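Local coordinates for protein titin (Homo sapiens, PDB 2A38) that serves as a giant structural protein of the muscle sarcomere, its N-terminus built of two immunoglobulin I-set domains in tandem, at residues 164-167 / 168-172. Sequence-based numbering, arbitrary orientation.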
loop_
_atom_site.group_PDB
_atom_site.type_symbol
_atom_site.label_atom_id
_atom_site.label_comp_id
_atom_site.label_asym_id
_atom_site.label_seq_id
_atom_site.Cartn_x
_atom_site.Cartn_y
_atom_site.Cartn_z
ATOM N N ALA A 164 -7.719 34.184 -3.963
ATOM C CA ALA A 164 -9.014 34.683 -4.397
ATOM C C ALA A 164 -8.950 35.896 -5.321
ATOM O O ALA A 164 -9.711 35.990 -6.293
ATOM C CB ALA A 164 -9.870 34.998 -3.175
ATOM N N GLU A 165 -8.058 36.827 -5.002
ATOM C CA GLU A 165 -7.865 38.038 -5.790
ATOM C C GLU A 165 -6.372 38.290 -5.860
ATOM O O GLU A 165 -5.777 38.781 -4.902
ATOM C CB GLU A 165 -8.521 39.233 -5.115
ATOM C CG GLU A 165 -9.997 39.342 -5.301
ATOM C CD GLU A 165 -10.554 40.546 -4.577
ATOM O OE1 GLU A 165 -10.186 41.690 -4.931
ATOM O OE2 GLU A 165 -11.355 40.343 -3.642
ATOM N N ALA A 166 -5.771 37.954 -6.990
ATOM C CA ALA A 166 -4.344 38.125 -7.166
ATOM C C ALA A 166 -3.973 39.537 -7.595
ATOM O O ALA A 166 -4.527 40.059 -8.561
ATOM C CB ALA A 166 -3.844 37.131 -8.186
ATOM N N TYR A 167 -3.041 40.145 -6.860
ATOM C CA TYR A 167 -2.539 41.490 -7.157
ATOM C C TYR A 167 -1.025 41.410 -7.333
ATOM O O TYR A 167 -0.403 40.449 -6.883
ATOM C CB TYR A 167 -2.905 42.475 -6.035
ATOM C CG TYR A 167 -4.382 42.791 -6.008
ATOM C CD1 TYR A 167 -5.239 42.150 -5.112
ATOM C CD2 TYR A 167 -4.943 43.646 -6.960
ATOM C CE1 TYR A 167 -6.624 42.345 -5.172
ATOM C CE2 TYR A 167 -6.323 43.846 -7.033
ATOM C CZ TYR A 167 -7.157 43.187 -6.140
ATOM O OH TYR A 167 -8.523 43.333 -6.258
ATOM N N PRO A 168 -0.413 42.413 -7.996
ATOM C CA PRO A 168 1.038 42.448 -8.237
ATOM C C PRO A 168 1.935 42.072 -7.040
ATOM O O PRO A 168 2.972 41.446 -7.224
ATOM C CB PRO A 168 1.266 43.874 -8.718
ATOM C CG PRO A 168 0.013 44.160 -9.469
ATOM C CD PRO A 168 -1.048 43.635 -8.519
ATOM N N GLU A 169 1.543 42.451 -5.826
ATOM C CA GLU A 169 2.315 42.116 -4.629
ATOM C C GLU A 169 2.409 40.599 -4.385
ATOM O O GLU A 169 3.270 40.143 -3.620
ATOM C CB GLU A 169 1.686 42.782 -3.403
ATOM C CG GLU A 169 2.082 44.235 -3.203
ATOM C CD GLU A 169 1.282 44.931 -2.100
ATOM O OE1 GLU A 169 1.003 44.294 -1.056
ATOM O OE2 GLU A 169 0.947 46.125 -2.281
ATOM N N ASP A 170 1.529 39.825 -5.033
ATOM C CA ASP A 170 1.500 38.364 -4.883
ATOM C C ASP A 170 2.395 37.616 -5.873
ATOM O O ASP A 170 2.500 36.392 -5.819
ATOM C CB ASP A 170 0.072 37.836 -5.026
ATOM C CG ASP A 170 -0.901 38.502 -4.069
ATOM O OD1 ASP A 170 -0.557 38.654 -2.877
ATOM O OD2 ASP A 170 -2.017 38.864 -4.506
ATOM N N SER A 171 3.017 38.342 -6.793
ATOM C CA SER A 171 3.903 37.710 -7.754
ATOM C C SER A 171 5.103 37.138 -6.997
ATOM O O SER A 171 5.482 37.631 -5.931
ATOM C CB SER A 171 4.392 38.733 -8.778
ATOM O OG SER A 171 3.309 39.290 -9.508
ATOM N N GLY A 172 5.708 36.096 -7.549
ATOM C CA GLY A 172 6.858 35.515 -6.895
ATOM C C GLY A 172 7.023 34.045 -7.190
ATOM O O GLY A 172 6.303 33.474 -8.014
HETATM O O HOH W 1 -3.940 39.050 -2.935
#
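D170 turns its carboxylate back on the residue that precedes the 3-10 turn 168-170 and takes the amide of Y167. OD2 accepts from Y167 N at 2.9 Å, and the N-H...O angle of 176° makes the bond almost straight; the donor reaches the anti side of the carboxylate, 27° out of its plane. The answering bond runs the other way, from D170 N to Y167 O at 2.7 Å, with the donor tilted from the carbonyl plane. With CG beside its own backbone N (chi1 -55°), D170 keeps the carboxylate on the side of the turn that faces the Y167 amide.

The Y167 ring heads away from this pair, back over its own strand end. Its hydroxyl donates to E165 OE1 at 2.7 Å, the acceptor lying at the ring edge and in the ring plane, while at the root of the side chain CB packs 3.3 Å from P168 CD. Water 1 lies within hydrogen-bonding distance of both D170 OD2 and E165 O, a possible bridge, although its protons are contested by further acceptors. S171 N closes the turn on P168 O at 3.1 Å, and S171 OG is bonded to V193 N of the last strand.

Replacing D170 by an alanine removes OD2 and is likely to leave the Y167 amide without this acceptor and the start of the turn less firmly fixed. The end of strand 158-166 and the 3-10 turn 168-170 lead into strand 172-180, the E-F connection of the I-set sandwich, and D170 O meets the Y174 hydroxyl as in the tyrosine corner of Ig folds. The backbone bond closes a turn over 167-170, and the carboxylate returns to the amide of its first residue: one oxygen that takes an almost straight amide bond is likely to stay ionised while it ties the turn to the strand end.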